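Local coordinates for catalase (Corynebacterium glutamicum, PDB 4B7H), which breaks down hydrogen peroxide to water and oxygen with a haem, carries bound NADPH, and is inhibited by nitric oxide, at residues T199-G210 against Y228-F239. Residues are numbered along the deposited sequence; the frame is centred on the assembly and turned at random.
Sequences TPKTSRHQDGFG and YHFKTRQGWDCF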
ATOM      1  N   THR A 199      -2.954 -30.996  20.012  1.00  9.98           N
ATOM      2  CA  THR A 199      -1.512 -31.053  19.799  1.00 11.15           C
ATOM      3  C   THR A 199      -1.069 -32.226  18.918  1.00 11.71           C
ATOM      4  O   THR A 199      -0.329 -33.096  19.374  1.00 11.54           O
ATOM      5  CB  THR A 199      -0.736 -31.087  21.146  1.00 11.45           C
ATOM      6  OG1 THR A 199      -1.229 -32.157  21.967  1.00 12.35           O
ATOM      7  CG2 THR A 199      -0.907 -29.777  21.907  1.00 11.54           C
ATOM      8  N   PRO A 200      -1.485 -32.231  17.641  1.00 11.40           N
ATOM      9  CA  PRO A 200      -1.011 -33.281  16.735  1.00 10.85           C
ATOM     10  C   PRO A 200       0.499 -33.143  16.530  1.00  9.59           C
ATOM     11  O   PRO A 200       0.996 -32.012  16.499  1.00 11.49           O
ATOM     12  CB  PRO A 200      -1.739 -32.980  15.416  1.00 11.04           C
ATOM     13  CG  PRO A 200      -2.678 -31.831  15.692  1.00 12.94           C
ATOM     14  CD  PRO A 200      -2.185 -31.150  16.925  1.00 11.82           C
ATOM     15  N   LYS A 201       1.218 -34.249  16.374  1.00  9.93           N
ATOM     16  CA  LYS A 201       2.673 -34.161  16.259  1.00 10.88           C
ATOM     17  C   LYS A 201       3.113 -33.483  14.963  1.00 10.13           C
ATOM     18  O   LYS A 201       4.070 -32.699  14.963  1.00 10.83           O
ATOM     19  CB  LYS A 201       3.334 -35.537  16.372  1.00 11.56           C
ATOM     20  CG  LYS A 201       3.179 -36.178  17.737  1.00 13.70           C
ATOM     21  CD  LYS A 201       4.012 -37.443  17.849  1.00 15.42           C
ATOM     22  CE  LYS A 201       3.810 -38.099  19.210  1.00 15.80           C
ATOM     23  NZ  LYS A 201       4.756 -39.223  19.443  1.00 22.30           N
ATOM     24  N   THR A 202       2.439 -33.802  13.861  1.00  9.95           N
ATOM     25  CA  THR A 202       2.836 -33.302  12.551  1.00  9.43           C
ATOM     26  C   THR A 202       1.611 -32.901  11.746  1.00  9.82           C
ATOM     27  O   THR A 202       0.464 -33.133  12.159  1.00 11.07           O
ATOM     28  CB  THR A 202       3.592 -34.371  11.721  1.00 10.28           C
ATOM     29  OG1 THR A 202       2.649 -35.315  11.200  1.00 11.13           O
ATOM     30  CG2 THR A 202       4.647 -35.105  12.554  1.00 10.88           C
ATOM     31  N   SER A 203       1.854 -32.316  10.580  1.00  9.36           N
ATOM     32  CA  SER A 203       0.775 -32.041   9.643  1.00  9.05           C
ATOM     33  C   SER A 203       0.253 -33.299   8.968  1.00  8.83           C
ATOM     34  O   SER A 203      -0.874 -33.310   8.465  1.00  9.53           O
ATOM     35  CB  SER A 203       1.248 -31.080   8.563  1.00  8.79           C
ATOM     36  OG  SER A 203       1.628 -29.846   9.123  1.00  9.54           O
ATOM     37  N   ARG A 204       1.083 -34.343   8.928  1.00  9.71           N
ATOM     38  CA  ARG A 204       0.738 -35.590   8.252  1.00 10.14           C
ATOM     39  C   ARG A 204      -0.119 -36.504   9.119  1.00 10.49           C
ATOM     40  O   ARG A 204      -0.828 -37.376   8.601  1.00 11.23           O
ATOM     41  CB  ARG A 204       2.010 -36.336   7.842  1.00 10.17           C
ATOM     42  CG  ARG A 204       2.973 -35.494   7.001  1.00  9.85           C
ATOM     43  CD  ARG A 204       4.239 -36.272   6.648  1.00 10.94           C
ATOM     44  NE  ARG A 204       5.094 -36.478   7.813  1.00 11.34           N
ATOM     45  CZ  ARG A 204       5.500 -37.658   8.265  1.00 11.64           C
ATOM     46  NH1 ARG A 204       5.143 -38.783   7.650  1.00 13.66           N
ATOM     47  NH2 ARG A 204       6.274 -37.710   9.340  1.00 12.32           N
ATOM     48  N   HIS A 205      -0.043 -36.304  10.433  1.00 10.59           N
ATOM     49  CA  HIS A 205      -0.709 -37.170  11.399  1.00 11.55           C
ATOM     50  C   HIS A 205      -1.960 -36.538  12.002  1.00 10.79           C
ATOM     51  O   HIS A 205      -2.158 -36.545  13.225  1.00 11.25           O
ATOM     52  CB  HIS A 205       0.281 -37.565  12.496  1.00 11.22           C
ATOM     53  CG  HIS A 205       1.401 -38.432  12.006  1.00 11.22           C
ATOM     54  ND1 HIS A 205       2.583 -37.923  11.511  1.00 12.98           N
ATOM     55  CD2 HIS A 205       1.505 -39.780  11.911  1.00 11.47           C
ATOM     56  CE1 HIS A 205       3.374 -38.919  11.150  1.00 13.76           C
ATOM     57  NE2 HIS A 205       2.741 -40.056  11.378  1.00 13.59           N
ATOM     58  N   GLN A 206      -2.799 -35.989  11.128  1.00 10.63           N
ATOM     59  CA  GLN A 206      -4.079 -35.411  11.522  1.00 10.06           C
ATOM     60  C   GLN A 206      -5.027 -35.557  10.347  1.00  9.89           C
ATOM     61  O   GLN A 206      -4.593 -35.578   9.187  1.00 10.31           O
ATOM     62  CB  GLN A 206      -3.923 -33.923  11.871  1.00 10.67           C
ATOM     63  CG  GLN A 206      -3.583 -33.070  10.653  1.00 10.72           C
ATOM     64  CD  GLN A 206      -3.191 -31.654  10.986  1.00  9.92           C
ATOM     65  OE1 GLN A 206      -3.389 -31.173  12.110  1.00 10.98           O
ATOM     66  NE2 GLN A 206      -2.615 -30.972  10.003  1.00 10.24           N
ATOM     67  N   ASP A 207      -6.317 -35.685  10.639  1.00  9.71           N
ATOM     68  CA  ASP A 207      -7.334 -35.595   9.602  1.00  9.43           C
ATOM     69  C   ASP A 207      -7.527 -34.142   9.188  1.00 10.04           C
ATOM     70  O   ASP A 207      -7.148 -33.215   9.918  1.00 10.39           O
ATOM     71  CB  ASP A 207      -8.692 -36.076  10.112  1.00  9.82           C
ATOM     72  CG  ASP A 207      -8.779 -37.581  10.296  1.00 12.27           C
ATOM     73  OD1 ASP A 207      -7.999 -38.336   9.670  1.00 12.74           O
ATOM     74  OD2 ASP A 207      -9.684 -37.997  11.058  1.00 12.92           O
ATOM     75  N   GLY A 208      -8.171 -33.954   8.040  1.00 10.14           N
ATOM     76  CA  GLY A 208      -8.681 -32.650   7.661  1.00  9.16           C
ATOM     77  C   GLY A 208     -10.180 -32.744   7.459  1.00  8.50           C
ATOM     78  O   GLY A 208     -10.722 -33.836   7.246  1.00  9.48           O
ATOM     79  N   PHE A 209     -10.858 -31.602   7.518  1.00  9.21           N
ATOM     80  CA  PHE A 209     -12.310 -31.552   7.342  1.00  9.05           C
ATOM     81  C   PHE A 209     -12.687 -30.254   6.661  1.00  9.55           C
ATOM     82  O   PHE A 209     -12.039 -29.235   6.896  1.00  9.64           O
ATOM     83  CB  PHE A 209     -13.030 -31.569   8.692  1.00  9.67           C
ATOM     84  CG  PHE A 209     -12.662 -32.728   9.576  1.00  9.72           C
ATOM     85  CD1 PHE A 209     -11.561 -32.644  10.414  1.00  9.91           C
ATOM     86  CD2 PHE A 209     -13.428 -33.890   9.597  1.00 10.54           C
ATOM     87  CE1 PHE A 209     -11.209 -33.695  11.252  1.00  9.93           C
ATOM     88  CE2 PHE A 209     -13.089 -34.950  10.434  1.00 11.59           C
ATOM     89  CZ  PHE A 209     -11.974 -34.856  11.259  1.00 11.19           C
ATOM     90  N   GLY A 210     -13.739 -30.263   5.846  1.00  9.01           N
ATOM     91  CA  GLY A 210     -14.288 -29.015   5.345  1.00 10.19           C
ATOM     92  C   GLY A 210     -15.035 -28.270   6.439  1.00  9.93           C
ATOM     93  O   GLY A 210     -15.246 -27.057   6.353  1.00  8.94           O
ATOM     94  N   TYR A 228     -17.074 -32.756   3.922  1.00 10.21           N
ATOM     95  CA  TYR A 228     -15.821 -33.376   3.521  1.00  9.46           C
ATOM     96  C   TYR A 228     -15.003 -33.860   4.704  1.00 10.35           C
ATOM     97  O   TYR A 228     -14.846 -33.137   5.694  1.00  9.56           O
ATOM     98  CB  TYR A 228     -14.967 -32.371   2.771  1.00  9.33           C
ATOM     99  CG  TYR A 228     -15.489 -31.936   1.430  1.00  9.64           C
ATOM    100  CD1 TYR A 228     -15.366 -32.762   0.316  1.00 10.67           C
ATOM    101  CD2 TYR A 228     -16.061 -30.679   1.260  1.00  9.76           C
ATOM    102  CE1 TYR A 228     -15.817 -32.356  -0.925  1.00  9.55           C
ATOM    103  CE2 TYR A 228     -16.516 -30.262   0.024  1.00  9.76           C
ATOM    104  CZ  TYR A 228     -16.388 -31.104  -1.066  1.00  9.63           C
ATOM    105  OH  TYR A 228     -16.827 -30.684  -2.301  1.00 10.29           O
ATOM    106  N   HIS A 229     -14.452 -35.056   4.565  1.00 10.67           N
ATOM    107  CA  HIS A 229     -13.548 -35.653   5.524  1.00 11.00           C
ATOM    108  C   HIS A 229     -12.312 -36.159   4.826  1.00 10.81           C
ATOM    109  O   HIS A 229     -12.402 -36.889   3.877  1.00 12.68           O
ATOM    110  CB  HIS A 229     -14.261 -36.839   6.269  1.00 11.10           C
ATOM    111  CG  HIS A 229     -15.440 -36.437   7.114  1.00 11.13           C
ATOM    112  ND1 HIS A 229     -15.450 -36.540   8.424  1.00 14.39           N
ATOM    113  CD2 HIS A 229     -16.660 -35.984   6.746  1.00 11.62           C
ATOM    114  CE1 HIS A 229     -16.602 -36.135   8.864  1.00 10.06           C
ATOM    115  NE2 HIS A 229     -17.351 -35.811   7.831  1.00 15.85           N
ATOM    116  N   PHE A 230     -11.150 -35.727   5.286  1.00  9.64           N
ATOM    117  CA  PHE A 230      -9.879 -36.150   4.721  1.00  9.54           C
ATOM    118  C   PHE A 230      -9.177 -37.005   5.771  1.00  9.59           C
ATOM    119  O   PHE A 230      -8.675 -36.486   6.777  1.00 10.96           O
ATOM    120  CB  PHE A 230      -9.046 -34.927   4.316  1.00 10.54           C
ATOM    121  CG  PHE A 230      -9.802 -33.950   3.448  1.00 11.05           C
ATOM    122  CD1 PHE A 230     -10.254 -34.328   2.190  1.00 14.30           C
ATOM    123  CD2 PHE A 230     -10.073 -32.667   3.893  1.00 12.81           C
ATOM    124  CE1 PHE A 230     -10.960 -33.437   1.389  1.00 15.30           C
ATOM    125  CE2 PHE A 230     -10.776 -31.772   3.096  1.00 11.93           C
ATOM    126  CZ  PHE A 230     -11.224 -32.159   1.848  1.00 12.83           C
ATOM    127  N   LYS A 231      -9.182 -38.322   5.559  1.00 10.99           N
ATOM    128  CA  LYS A 231      -8.781 -39.256   6.607  1.00 10.84           C
ATOM    129  C   LYS A 231      -7.319 -39.661   6.429  1.00 10.49           C
ATOM    130  O   LYS A 231      -6.947 -40.274   5.422  1.00 12.33           O
ATOM    131  CB  LYS A 231      -9.704 -40.485   6.632  1.00 12.30           C
ATOM    132  CG  LYS A 231     -11.199 -40.147   6.742  1.00 12.66           C
ATOM    133  CD  LYS A 231     -11.550 -39.425   8.035  1.00 13.79           C
ATOM    134  CE  LYS A 231     -11.375 -40.325   9.252  1.00 13.92           C
ATOM    135  NZ  LYS A 231     -11.859 -39.653  10.504  1.00 14.63           N
ATOM    136  N   THR A 232      -6.488 -39.299   7.401  1.00 11.24           N
ATOM    137  CA  THR A 232      -5.053 -39.491   7.251  1.00 10.96           C
ATOM    138  C   THR A 232      -4.652 -40.964   7.202  1.00 12.14           C
ATOM    139  O   THR A 232      -5.051 -41.757   8.052  1.00 14.26           O
ATOM    140  CB  THR A 232      -4.256 -38.789   8.361  1.00 11.34           C
ATOM    141  OG1 THR A 232      -2.889 -39.202   8.264  1.00 11.79           O
ATOM    142  CG2 THR A 232      -4.800 -39.147   9.741  1.00 12.39           C
ATOM    143  N   ARG A 233      -3.863 -41.327   6.197  1.00 11.48           N
ATOM    144  CA  ARG A 233      -3.334 -42.680   6.125  1.00 13.07           C
ATOM    145  C   ARG A 233      -2.175 -42.892   7.085  1.00 12.98           C
ATOM    146  O   ARG A 233      -1.803 -44.035   7.379  1.00 15.76           O
ATOM    147  CB  ARG A 233      -2.902 -43.018   4.704  1.00 15.92           C
ATOM    148  CG  ARG A 233      -4.060 -43.310   3.796  1.00 18.96           C
ATOM    149  CD  ARG A 233      -3.645 -44.204   2.649  1.00 20.23           C
ATOM    150  NE  ARG A 233      -4.701 -44.265   1.652  1.00 19.33           N
ATOM    151  CZ  ARG A 233      -4.543 -44.729   0.419  1.00 16.64           C
ATOM    152  NH1 ARG A 233      -3.361 -45.186   0.028  1.00 20.74           N
ATOM    153  NH2 ARG A 233      -5.568 -44.734  -0.418  1.00 18.14           N
ATOM    154  N   GLN A 234      -1.601 -41.792   7.566  1.00 11.88           N
ATOM    155  CA  GLN A 234      -0.507 -41.851   8.531  1.00 12.15           C
ATOM    156  C   GLN A 234      -1.038 -42.065   9.952  1.00 12.61           C
ATOM    157  O   GLN A 234      -0.310 -42.544  10.832  1.00 14.30           O
ATOM    158  CB  GLN A 234       0.333 -40.572   8.454  1.00 12.63           C
ATOM    159  CG  GLN A 234       1.075 -40.395   7.123  1.00 12.74           C
ATOM    160  CD  GLN A 234       0.165 -40.094   5.934  1.00 11.05           C
ATOM    161  OE1 GLN A 234       0.181 -40.816   4.933  1.00 12.59           O
ATOM    162  NE2 GLN A 234      -0.625 -39.025   6.035  1.00 12.08           N
ATOM    163  N   GLY A 235      -2.308 -41.715  10.156  1.00 12.40           N
ATOM    164  CA  GLY A 235      -2.985 -41.871  11.434  1.00 11.88           C
ATOM    165  C   GLY A 235      -2.823 -40.658  12.334  1.00 12.95           C
ATOM    166  O   GLY A 235      -1.790 -39.984  12.276  1.00 14.91           O
ATOM    167  N   TRP A 236      -3.828 -40.378  13.165  1.00 11.96           N
ATOM    168  CA  TRP A 236      -3.691 -39.370  14.215  1.00 12.84           C
ATOM    169  C   TRP A 236      -2.547 -39.776  15.137  1.00 12.98           C
ATOM    170  O   TRP A 236      -2.451 -40.933  15.557  1.00 14.38           O
ATOM    171  CB  TRP A 236      -4.975 -39.240  15.039  1.00 13.66           C
ATOM    172  CG  TRP A 236      -6.025 -38.331  14.445  1.00 14.07           C
ATOM    173  CD1 TRP A 236      -7.136 -38.711  13.753  1.00 12.60           C
ATOM    174  CD2 TRP A 236      -6.074 -36.892  14.525  1.00 12.29           C
ATOM    175  NE1 TRP A 236      -7.862 -37.601  13.382  1.00 12.32           N
ATOM    176  CE2 TRP A 236      -7.235 -36.474  13.846  1.00 12.66           C
ATOM    177  CE3 TRP A 236      -5.248 -35.924  15.107  1.00 12.45           C
ATOM    178  CZ2 TRP A 236      -7.597 -35.128  13.733  1.00 12.43           C
ATOM    179  CZ3 TRP A 236      -5.612 -34.582  14.998  1.00 11.43           C
ATOM    180  CH2 TRP A 236      -6.769 -34.199  14.305  1.00 12.00           C
ATOM    181  N   ASP A 237      -1.679 -38.823  15.451  1.00 12.45           N
ATOM    182  CA  ASP A 237      -0.591 -39.050  16.393  1.00 12.73           C
ATOM    183  C   ASP A 237      -0.383 -37.735  17.134  1.00 12.87           C
ATOM    184  O   ASP A 237      -0.130 -36.708  16.500  1.00 14.14           O
ATOM    185  CB  ASP A 237       0.676 -39.461  15.635  1.00 15.55           C
ATOM    186  CG  ASP A 237       1.763 -39.988  16.545  1.00 21.08           C
ATOM    187  OD1 ASP A 237       1.497 -40.192  17.749  1.00 22.12           O
ATOM    188  OD2 ASP A 237       2.888 -40.207  16.047  1.00 22.58           O
ATOM    189  N   CYS A 238      -0.517 -37.750  18.460  1.00 13.05           N
ATOM    190  CA  CYS A 238      -0.552 -36.507  19.231  1.00 12.29           C
ATOM    191  C   CYS A 238       0.483 -36.462  20.341  1.00 12.14           C
ATOM    192  O   CYS A 238       0.732 -37.474  21.005  1.00 13.85           O
ATOM    193  CB  CYS A 238      -1.946 -36.293  19.846  1.00 14.20           C
ATOM    194  SG  CYS A 238      -3.307 -36.297  18.668  1.00 16.53           S
ATOM    195  N   PHE A 239       1.060 -35.276  20.548  1.00 11.41           N
ATOM    196  CA  PHE A 239       1.872 -34.990  21.727  1.00 11.24           C
ATOM    197  C   PHE A 239       0.951 -34.854  22.924  1.00 11.66           C
ATOM    198  O   PHE A 239      -0.236 -34.561  22.772  1.00 13.07           O
ATOM    199  CB  PHE A 239       2.596 -33.652  21.566  1.00 11.60           C
ATOM    200  CG  PHE A 239       3.732 -33.681  20.590  1.00 11.76           C
ATOM    201  CD1 PHE A 239       4.741 -34.630  20.694  1.00 13.23           C
ATOM    202  CD2 PHE A 239       3.804 -32.731  19.577  1.00 13.30           C
ATOM    203  CE1 PHE A 239       5.793 -34.646  19.781  1.00 13.74           C
ATOM    204  CE2 PHE A 239       4.849 -32.741  18.664  1.00 12.91           C
ATOM    205  CZ  PHE A 239       5.845 -33.696  18.769  1.00 14.22           C
TER
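Asp207, just before strand 208-209, holds the end of the opposing strand at Lys231 and Thr232 and, beyond its turn, the indole of Trp236. Its OD1 takes the backbone N of Thr232 at 2.9 Å, met almost head-on, while OD2 receives Lys231 NZ at 2.8 Å from above the carboxylate plane, in a salt bridge; the lysine is bent at chi2 (-63°) and again at chi3, which brings NZ back to the carboxylate. A weak bond from Trp236 NE1 also reaches OD2, with indole and carboxylate planes 72° apart. One face of the indole is covered by the backbone of 206-207: Gln206 CA stands 3.7 Å from the centroid of its six-membered ring, a CH-pi contact, Asp207 N lies over the same face, and Pro200 CG meets the ring's edge.

Beside this, Arg204 O is gripped twice, by Thr232 OG1 at 2.8 Å and by Gln234 NE2, with a nearly straight N-H...O angle (173°); Gln234 OE1 accepts from the backbone N of Ile270, which holds the amide from its other end. The same threonine oxygen accepts from the backbone N of Gln234 and Gly235, an ST turn and an ST motif that shape the bend, and Gln234 CB rests over one face of the His205 ring. Further along, the extended Lys201 lays CG squarely over the Phe239 ring, 3.5 Å from its centroid, and its ammonium NZ makes a long salt bridge to Asp237 OD1.

At the other end Gly208 and Phe230 form an antiparallel hydrogen-bonded pair, leading to Gly210 at the haem and His229 at the NADPH. Strand 223-232 continues the catalase sheet through strand 270-279, Arg204 bridges to Asp258 of helix 254-264, and Phe239 packs on helix 241-250.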